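Local coordinates for protein putative cathepsin d (Ixodes ricinus, PDB 5N7Q) that probably cleaves peptide bonds inside proteins as a cathepsin D-like aspartic endopeptidase of the pepsin family, captured here with the inhibitor pepstatin A, at residues V189-K194 and D331-A336; Q153-V158 and I325-Q330; S65-A70 and K90-I95. All blocks are in the same frame, centred on the assembly; numbering follows the deposited sequence. Where two conformers were deposited one is given.

Contacts 1 and 2 take successive pieces of one run of chain, I325-Q330 and D331-A336, and both belong to the six-stranded interdomain sheet of pepsin-like peptidases: contact 2 joins its middle strands, 155-160 and 322-327, contact 1 its edge strand 187-190 to 332-337. An R332–D327 salt bridge ties them. Contact 2 is the more buried; F326 lies about 7 Å, side chain to side chain, from predicted catalytic D227. Contact 1, half covered, runs from valines inside to a lysine–aspartate bridge outside. Contact 3 lies apart, centre to centre about 25 Å from contact 2 and 32 Å from contact 1, at the open end of a hairpin, where strand 69-79 begins and hydroxyls and a carboxylate replace hydrocarbon.

Contact 1 (V189-K194 and D331-A336); sequences VPVTAK and DRVGFA
The chi1 of V189, 62°, turns its CG1 toward V333 and lays this methyl 4.0 Å from V333 CB. K194 reaches D331 by a different route: its chain runs extended except for a bend at chi3 (58°), and NZ arrives above the carboxylate plane of D331, 2.8 Å from OD2, in a salt bridge. The lysine crosses the aspartate at about a right angle, and a long flexible chain suits this exposed end. The other oxygen, D331 OD1, is held by the hydroxyl of Y129, so both ends of the carboxylate have partners.

The antiparallel pairing starts at V189 and V333, a hydrogen-bonded pair with V189 N to V333 O at 2.8 Å and V333 N to V189 O at 2.9 Å. Next comes the non-hydrogen-bonded pair P190 and R332, where proline's lack of an N-H costs no bond to strand 332-337. V191 N then donates to D331 O at 2.9 Å, and a water joins that same oxygen to V191 O. V191 CG2 touches V333 CG2, extending the apolar face.

A G1 bulge sets D331 and R332 against the single D327; D331 takes the positive phi (51°) such a bulge needs, and R332 NE forms a salt bridge with D327 OD2. In the interdomain sheet, strand 332-337 pairs with both 322-327 and the edge strand 187-190, while V189 and F335 also pack on I274 of strand 270-274.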
loop_
_atom_site.group_PDB
_atom_site.type_symbol
_atom_site.label_atom_id
_atom_site.label_comp_id
_atom_site.label_asym_id
_atom_site.label_seq_id
_atom_site.Cartn_x
_atom_site.Cartn_y
_atom_site.Cartn_z
ATOM N N VAL A 189 -10.012 -14.607 -3.492
ATOM C CA VAL A 189 -9.073 -15.532 -2.854
ATOM C C VAL A 189 -9.274 -15.366 -1.326
ATOM O O VAL A 189 -9.351 -14.247 -0.821
ATOM C CB VAL A 189 -7.606 -15.296 -3.314
ATOM C CG1 VAL A 189 -7.093 -13.915 -2.943
ATOM C CG2 VAL A 189 -6.708 -16.414 -2.827
ATOM N N PRO A 190 -9.391 -16.463 -0.587
ATOM C CA PRO A 190 -9.594 -16.298 0.856
ATOM C C PRO A 190 -8.329 -15.851 1.558
ATOM O O PRO A 190 -7.225 -16.307 1.221
ATOM C CB PRO A 190 -9.970 -17.701 1.340
ATOM C CG PRO A 190 -9.513 -18.624 0.283
ATOM C CD PRO A 190 -9.441 -17.876 -1.011
ATOM N N VAL A 191 -8.456 -14.979 2.551
ATOM C CA VAL A 191 -7.293 -14.665 3.402
ATOM C C VAL A 191 -6.878 -15.944 4.142
ATOM O O VAL A 191 -7.711 -16.730 4.563
ATOM C CB VAL A 191 -7.606 -13.488 4.367
ATOM C CG1 VAL A 191 -6.534 -13.287 5.422
ATOM C CG2 VAL A 191 -7.866 -12.210 3.583
ATOM N N THR A 192 -5.584 -16.102 4.303
ATOM C CA THR A 192 -4.997 -17.174 5.099
ATOM C C THR A 192 -4.743 -16.614 6.505
ATOM O O THR A 192 -5.664 -16.570 7.320
ATOM C CB THR A 192 -3.730 -17.709 4.422
ATOM O OG1 THR A 192 -2.838 -16.621 4.110
ATOM C CG2 THR A 192 -4.091 -18.436 3.141
ATOM N N ALA A 193 -3.533 -16.158 6.788
ATOM C CA ALA A 193 -3.177 -15.590 8.085
ATOM C C ALA A 193 -3.680 -14.147 8.144
ATOM O O ALA A 193 -3.266 -13.301 7.348
ATOM C CB ALA A 193 -1.677 -15.636 8.271
ATOM N N LYS A 194 -4.563 -13.870 9.104
ATOM C CA LYS A 194 -5.157 -12.536 9.266
ATOM C C LYS A 194 -4.203 -11.587 9.999
ATOM O O LYS A 194 -4.060 -11.645 11.222
ATOM C CB LYS A 194 -6.512 -12.634 9.953
ATOM C CG LYS A 194 -7.575 -13.284 9.069
ATOM C CD LYS A 194 -8.810 -13.695 9.872
ATOM C CE LYS A 194 -9.433 -12.532 10.592
ATOM N NZ LYS A 194 -10.821 -12.827 11.101
ATOM N N ASP A 331 -13.444 -12.103 5.006
ATOM C CA ASP A 331 -11.992 -12.289 5.071
ATOM C C ASP A 331 -11.447 -12.831 3.734
ATOM O O ASP A 331 -10.940 -13.945 3.637
ATOM C CB ASP A 331 -11.618 -13.225 6.241
ATOM C CG ASP A 331 -11.741 -12.533 7.603
ATOM O OD1 ASP A 331 -11.473 -11.311 7.701
ATOM O OD2 ASP A 331 -12.136 -13.189 8.601
ATOM N N ARG A 332 -11.652 -12.039 2.699
ATOM C CA ARG A 332 -11.209 -12.416 1.355
ATOM C C ARG A 332 -10.763 -11.154 0.613
ATOM O O ARG A 332 -11.066 -10.020 1.000
ATOM C CB ARG A 332 -12.321 -13.154 0.616
ATOM C CG ARG A 332 -13.545 -12.309 0.316
ATOM C CD ARG A 332 -14.687 -13.101 -0.259
ATOM N NE ARG A 332 -15.803 -12.201 -0.550
ATOM C CZ ARG A 332 -16.798 -12.455 -1.392
ATOM N NH1 ARG A 332 -16.877 -13.622 -2.020
ATOM N NH2 ARG A 332 -17.749 -11.548 -1.544
ATOM N N VAL A 333 -9.970 -11.392 -0.421
ATOM C CA VAL A 333 -9.448 -10.361 -1.316
ATOM C C VAL A 333 -9.991 -10.656 -2.694
ATOM O O VAL A 333 -9.942 -11.811 -3.137
ATOM C CB VAL A 333 -7.903 -10.296 -1.321
ATOM C CG1 VAL A 333 -7.428 -9.222 -2.320
ATOM C CG2 VAL A 333 -7.338 -10.011 0.070
ATOM N N GLY A 334 -10.459 -9.609 -3.380
ATOM C CA GLY A 334 -10.989 -9.741 -4.733
ATOM C C GLY A 334 -10.095 -8.953 -5.694
ATOM O O GLY A 334 -9.648 -7.834 -5.361
ATOM N N PHE A 335 -9.908 -9.493 -6.913
ATOM C CA PHE A 335 -9.138 -8.817 -7.963
ATOM C C PHE A 335 -9.971 -8.796 -9.251
ATOM O O PHE A 335 -10.571 -9.797 -9.621
ATOM C CB PHE A 335 -7.798 -9.496 -8.265
ATOM C CG PHE A 335 -6.827 -9.486 -7.116
ATOM C CD1 PHE A 335 -6.256 -8.295 -6.667
ATOM C CD2 PHE A 335 -6.490 -10.665 -6.481
ATOM C CE1 PHE A 335 -5.352 -8.299 -5.611
ATOM C CE2 PHE A 335 -5.603 -10.666 -5.424
ATOM C CZ PHE A 335 -5.040 -9.501 -4.988
ATOM N N ALA A 336 -9.960 -7.674 -9.945
ATOM C CA ALA A 336 -10.555 -7.595 -11.292
ATOM C C ALA A 336 -9.731 -6.652 -12.163
ATOM O O ALA A 336 -9.191 -5.686 -11.684
ATOM C CB ALA A 336 -11.995 -7.127 -11.237
HETATM O O HOH W 1 -10.350 -16.466 5.070
#

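Contact 2 (Q153-V158 and I325-Q330)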
loop_
_atom_site.group_PDB
_atom_site.type_symbol
_atom_site.label_atom_id
_atom_site.label_comp_id
_atom_site.label_asym_id
_atom_site.label_seq_id
_atom_site.Cartn_x
_atom_site.Cartn_y
_atom_site.Cartn_z
ATOM N N GLN A 153 -21.924 -3.457 4.463
ATOM C CA GLN A 153 -20.941 -3.703 3.421
ATOM C C GLN A 153 -19.556 -3.328 3.949
ATOM O O GLN A 153 -19.016 -2.261 3.625
ATOM C CB GLN A 153 -21.344 -2.922 2.165
ATOM C CG GLN A 153 -20.412 -3.006 0.959
ATOM C CD GLN A 153 -20.167 -4.419 0.436
ATOM O OE1 GLN A 153 -20.091 -5.378 1.205
ATOM N NE2 GLN A 153 -20.007 -4.551 -0.883
ATOM N N ASN A 154 -18.981 -4.223 4.748
ATOM C CA ASN A 154 -17.720 -3.968 5.439
ATOM C C ASN A 154 -16.534 -4.386 4.563
ATOM O O ASN A 154 -15.785 -5.314 4.872
ATOM C CB ASN A 154 -17.678 -4.629 6.809
ATOM C CG ASN A 154 -18.754 -4.106 7.719
ATOM O OD1 ASN A 154 -18.788 -2.913 8.039
ATOM N ND2 ASN A 154 -19.677 -4.979 8.109
ATOM N N VAL A 155 -16.409 -3.665 3.460
ATOM C CA VAL A 155 -15.310 -3.815 2.510
ATOM C C VAL A 155 -14.797 -2.445 2.142
ATOM O O VAL A 155 -15.476 -1.443 2.320
ATOM C CB VAL A 155 -15.763 -4.545 1.206
ATOM C CG1 VAL A 155 -16.570 -5.799 1.523
ATOM C CG2 VAL A 155 -16.485 -3.608 0.241
ATOM N N PHE A 156 -13.560 -2.403 1.641
ATOM C CA PHE A 156 -13.066 -1.213 0.965
ATOM C C PHE A 156 -12.361 -1.653 -0.301
ATOM O O PHE A 156 -11.781 -2.738 -0.360
ATOM C CB PHE A 156 -12.186 -0.327 1.861
ATOM C CG PHE A 156 -10.962 -0.993 2.410
ATOM C CD1 PHE A 156 -9.770 -0.991 1.688
ATOM C CD2 PHE A 156 -10.984 -1.670 3.634
ATOM C CE1 PHE A 156 -8.642 -1.615 2.185
ATOM C CE2 PHE A 156 -9.836 -2.288 4.136
ATOM C CZ PHE A 156 -8.667 -2.263 3.392
ATOM N N SER A 157 -12.488 -0.831 -1.330
ATOM C CA SER A 157 -11.983 -1.168 -2.650
ATOM C C SER A 157 -11.040 -0.091 -3.185
ATOM O O SER A 157 -11.328 1.098 -3.051
ATOM C CB SER A 157 -13.133 -1.330 -3.622
ATOM O OG SER A 157 -14.028 -2.331 -3.173
ATOM N N VAL A 158 -9.911 -0.505 -3.761
ATOM C CA VAL A 158 -8.838 0.407 -4.125
ATOM C C VAL A 158 -8.556 0.432 -5.635
ATOM O O VAL A 158 -8.317 -0.585 -6.254
ATOM C CB VAL A 158 -7.533 0.057 -3.366
ATOM C CG1 VAL A 158 -6.439 1.043 -3.760
ATOM C CG2 VAL A 158 -7.750 0.015 -1.849
ATOM N N ILE A 325 -10.480 -5.500 -3.977
ATOM C CA ILE A 325 -11.529 -5.465 -2.958
ATOM C C ILE A 325 -10.985 -6.149 -1.707
ATOM O O ILE A 325 -10.575 -7.304 -1.753
ATOM C CB ILE A 325 -12.798 -6.211 -3.407
ATOM C CG1 ILE A 325 -13.448 -5.563 -4.653
ATOM C CG2 ILE A 325 -13.829 -6.183 -2.297
ATOM C CD1 ILE A 325 -12.753 -5.858 -5.967
ATOM N N PHE A 326 -10.994 -5.421 -0.586
ATOM C CA PHE A 326 -10.535 -5.904 0.713
ATOM C C PHE A 326 -11.806 -6.104 1.563
ATOM O O PHE A 326 -12.433 -5.136 1.989
ATOM C CB PHE A 326 -9.600 -4.883 1.342
ATOM C CG PHE A 326 -8.334 -4.656 0.578
ATOM C CD1 PHE A 326 -8.297 -3.740 -0.489
ATOM C CD2 PHE A 326 -7.183 -5.319 0.944
ATOM C CE1 PHE A 326 -7.108 -3.546 -1.193
ATOM C CE2 PHE A 326 -5.999 -5.122 0.243
ATOM C CZ PHE A 326 -5.965 -4.216 -0.812
ATOM N N ASP A 327 -12.178 -7.363 1.787
ATOM C CA ASP A 327 -13.486 -7.723 2.354
ATOM C C ASP A 327 -13.327 -8.286 3.759
ATOM O O ASP A 327 -12.852 -9.415 3.929
ATOM C CB ASP A 327 -14.145 -8.721 1.385
ATOM C CG ASP A 327 -15.515 -9.219 1.818
ATOM O OD1 ASP A 327 -15.854 -9.111 3.011
ATOM O OD2 ASP A 327 -16.228 -9.725 0.894
ATOM N N ARG A 328 -13.760 -7.507 4.750
ATOM C CA ARG A 328 -13.676 -7.915 6.151
ATOM C C ARG A 328 -14.899 -8.707 6.571
ATOM O O ARG A 328 -14.854 -9.378 7.603
ATOM C CB ARG A 328 -13.505 -6.705 7.106
ATOM C CG ARG A 328 -12.123 -6.076 6.998
ATOM C CD ARG A 328 -11.023 -6.925 7.649
ATOM N NE ARG A 328 -11.289 -7.087 9.081
ATOM C CZ ARG A 328 -10.917 -6.230 10.029
ATOM N NH1 ARG A 328 -10.244 -5.132 9.715
ATOM N NH2 ARG A 328 -11.273 -6.434 11.299
ATOM N N ASP A 329 -15.987 -8.697 5.799
ATOM C CA ASP A 329 -17.155 -9.543 6.153
ATOM C C ASP A 329 -16.849 -11.022 5.939
ATOM O O ASP A 329 -17.270 -11.884 6.709
ATOM C CB ASP A 329 -18.367 -9.147 5.319
ATOM C CG ASP A 329 -19.010 -7.868 5.829
ATOM O OD1 ASP A 329 -19.093 -7.721 7.076
ATOM O OD2 ASP A 329 -19.428 -7.050 4.984
ATOM N N GLN A 330 -16.089 -11.316 4.890
ATOM C CA GLN A 330 -15.781 -12.705 4.536
ATOM C C GLN A 330 -14.286 -13.048 4.584
ATOM O O GLN A 330 -13.923 -14.189 4.305
ATOM C CB GLN A 330 -16.326 -13.052 3.161
ATOM C CG GLN A 330 -17.828 -12.877 3.056
ATOM C CD GLN A 330 -18.398 -13.551 1.839
ATOM O OE1 GLN A 330 -18.185 -14.751 1.623
ATOM N NE2 GLN A 330 -19.143 -12.806 1.047
HETATM O O HOH W 2 -20.070 -7.686 2.566
#
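F156 and F326 supply the aromatic part of this contact. Their rings are nearly parallel, 12° apart, but offset so far, with centroids 4.9 Å apart, that little of one covers the other; instead F326 CB lies over a face of the F156 ring in a CH-pi contact. A chi1 of 59° swings the F156 ring across to meet it. V158 CG2 adds an apolar touch at F326 CE1, 3.7 Å away.

Backbone bonds make F156 and F326 the hydrogen-bonded antiparallel pair, F326 N to F156 O at 2.8 Å and F156 N to F326 O at 3.0 Å, in the middle of the six-stranded interdomain sheet. Beyond the strands, R328 N donates to N154 O.

Side-chain polar bonds gather on D329. Its OD1 takes N154 ND2 at 3.0 Å on the syn lone pair, with the bond in the amide plane; its OD2 takes N154 N at 2.9 Å from above the carboxylate plane. Asparagine adds a short amide N-H to the backbone N-H, so both oxygens are gripped. A water also links OD2 to Q153 OE1. D327 OD1 accepts from Q330 N, an Asx motif.

The chemistry is thus divided: aromatic packing on the inner side, with the F326 side chain about 7 Å from that of D227 and 9 Å from that of D36, and donors at the outer turn that would tend to stabilise D329 as an anion.

Contact 3 (S65-A70 and K90-I95)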
loop_
_atom_site.group_PDB
_atom_site.type_symbol
_atom_site.label_atom_id
_atom_site.label_comp_id
_atom_site.label_asym_id
_atom_site.label_seq_id
_atom_site.Cartn_x
_atom_site.Cartn_y
_atom_site.Cartn_z
ATOM N N SER A 65 -7.773 21.039 19.838
ATOM C CA SER A 65 -8.906 20.163 19.581
ATOM C C SER A 65 -9.740 19.895 20.836
ATOM O O SER A 65 -9.250 19.319 21.799
ATOM C CB SER A 65 -8.432 18.817 19.002
ATOM O OG SER A 65 -9.554 17.976 18.836
ATOM N N SER A 66 -11.019 20.238 20.786
ATOM C CA SER A 66 -11.924 20.019 21.910
ATOM C C SER A 66 -12.370 18.572 22.075
ATOM O O SER A 66 -12.993 18.240 23.074
ATOM C CB SER A 66 -13.140 20.925 21.772
ATOM O OG SER A 66 -13.875 20.650 20.608
ATOM N N THR A 67 -12.089 17.717 21.088
ATOM C CA THR A 67 -12.404 16.302 21.150
ATOM C C THR A 67 -11.193 15.398 21.436
ATOM O O THR A 67 -11.341 14.175 21.570
ATOM C CB THR A 67 -13.136 15.854 19.866
ATOM O OG1 THR A 67 -12.445 16.363 18.734
ATOM C CG2 THR A 67 -14.595 16.373 19.886
ATOM N N TYR A 68 -10.000 16.003 21.560
ATOM C CA TYR A 68 -8.803 15.278 21.954
ATOM C C TYR A 68 -8.925 14.613 23.312
ATOM O O TYR A 68 -9.446 15.229 24.264
ATOM C CB TYR A 68 -7.615 16.226 21.961
ATOM C CG TYR A 68 -6.475 15.863 22.887
ATOM C CD1 TYR A 68 -5.594 14.815 22.594
ATOM C CD2 TYR A 68 -6.278 16.590 24.072
ATOM C CE1 TYR A 68 -4.553 14.492 23.450
ATOM C CE2 TYR A 68 -5.245 16.280 24.920
ATOM C CZ TYR A 68 -4.380 15.245 24.609
ATOM O OH TYR A 68 -3.355 14.931 25.475
ATOM N N GLU A 69 -8.455 13.371 23.391
ATOM C CA GLU A 69 -8.297 12.675 24.649
ATOM C C GLU A 69 -6.902 12.125 24.727
ATOM O O GLU A 69 -6.407 11.487 23.784
ATOM C CB GLU A 69 -9.310 11.528 24.774
ATOM C CG GLU A 69 -10.761 11.963 24.757
ATOM C CD GLU A 69 -11.668 10.757 24.689
ATOM O OE1 GLU A 69 -11.979 10.208 25.761
ATOM O OE2 GLU A 69 -12.036 10.339 23.572
ATOM N N ALA A 70 -6.239 12.360 25.853
ATOM C CA ALA A 70 -4.898 11.862 26.085
ATOM C C ALA A 70 -4.855 10.348 26.214
ATOM O O ALA A 70 -5.835 9.710 26.628
ATOM C CB ALA A 70 -4.342 12.503 27.355
ATOM N N LYS A 90 -5.939 10.243 21.151
ATOM C CA LYS A 90 -7.215 9.832 20.558
ATOM C C LYS A 90 -8.007 11.053 20.167
ATOM O O LYS A 90 -8.034 12.050 20.900
ATOM C CB LYS A 90 -7.966 8.991 21.601
ATOM C CG LYS A 90 -9.292 8.350 21.205
ATOM C CD LYS A 90 -9.645 7.148 22.118
ATOM C CE LYS A 90 -9.708 7.517 23.602
ATOM N NZ LYS A 90 -10.266 6.414 24.463
ATOM N N ASP A 91 -8.658 11.021 19.008
ATOM C CA ASP A 91 -9.448 12.165 18.553
ATOM C C ASP A 91 -10.387 11.688 17.451
ATOM O O ASP A 91 -10.324 10.519 17.025
ATOM C CB ASP A 91 -8.533 13.316 18.069
ATOM C CG ASP A 91 -9.125 14.688 18.315
ATOM O OD1 ASP A 91 -10.376 14.791 18.328
ATOM O OD2 ASP A 91 -8.365 15.664 18.451
ATOM N N VAL A 92 -11.254 12.580 17.017
ATOM C CA VAL A 92 -12.100 12.361 15.847
ATOM C C VAL A 92 -11.233 12.316 14.589
ATOM O O VAL A 92 -10.362 13.154 14.430
ATOM C CB VAL A 92 -13.124 13.514 15.712
ATOM C CG1 VAL A 92 -13.902 13.413 14.398
ATOM C CG2 VAL A 92 -14.087 13.526 16.898
ATOM N N CYS A 93 -11.494 11.352 13.695
ATOM C CA CYS A 93 -10.807 11.215 12.396
ATOM C C CYS A 93 -11.871 11.237 11.303
ATOM O O CYS A 93 -12.872 10.519 11.401
ATOM C CB CYS A 93 -10.049 9.888 12.329
ATOM S SG CYS A 93 -9.224 9.555 10.739
ATOM N N ARG A 94 -11.685 12.101 10.311
ATOM C CA ARG A 94 -12.635 12.231 9.206
ATOM C C ARG A 94 -12.024 11.811 7.889
ATOM O O ARG A 94 -10.933 12.249 7.522
ATOM C CB ARG A 94 -13.127 13.677 9.073
ATOM C CG ARG A 94 -13.810 14.172 10.320
ATOM C CD ARG A 94 -14.330 15.581 10.141
ATOM N NE ARG A 94 -14.675 16.174 11.418
ATOM C CZ ARG A 94 -13.789 16.591 12.326
ATOM N NH1 ARG A 94 -12.463 16.496 12.122
ATOM N NH2 ARG A 94 -14.237 17.143 13.450
ATOM N N ILE A 95 -12.791 10.988 7.177
ATOM C CA ILE A 95 -12.513 10.565 5.809
ATOM C C ILE A 95 -13.772 10.860 4.995
ATOM O O ILE A 95 -14.835 10.304 5.267
ATOM C CB ILE A 95 -12.218 9.063 5.721
ATOM C CG1 ILE A 95 -10.946 8.722 6.503
ATOM C CG2 ILE A 95 -12.146 8.625 4.258
ATOM C CD1 ILE A 95 -10.714 7.232 6.670
HETATM O O HOH W 3 -12.870 7.758 25.959
#
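D91 meets S65 and T67 in the tight part of this contact. Each carboxylate oxygen receives one hydroxyl on its syn lone pair: S65 OG lies 2.6 Å from D91 OD2, and T67 OG1 lies 2.6 Å from D91 OD1. The chi1 of T67, 47°, turns OG1 to the acid. OD1 also takes V92 N at 2.7 Å on its anti side, and OD2 is reached by the hydroxyl of Y60. Short hydroxyls on the type I turn from S65 to Y68 suit donors that must reach the nearby buried carboxylate; T26 is a further partner of both, its N bonding S65 OG and its OG1 bonding T67 OG1. These several donors would be expected to favour the charged form of D91.

The turn leads into the flap hairpin of this family, strands 69-79 and 82-95, at the end far from its tip. Here E69 and K90 are an antiparallel hydrogen-bonded pair. E69 N to K90 O is nearly straight, 2.9 Å and 170°, and K90 N returns a bond to E69 O.

On the looser side, the side chains of E69 and K90 cross at a slant. E69 OE1 and K90 NZ stay 4.4 Å apart, beyond a salt bridge, and a water spans them, donating to OE1 and accepting from NZ. Contact is left to the lysine's methylenes, with K90 CE 3.7 Å from E69 OE2.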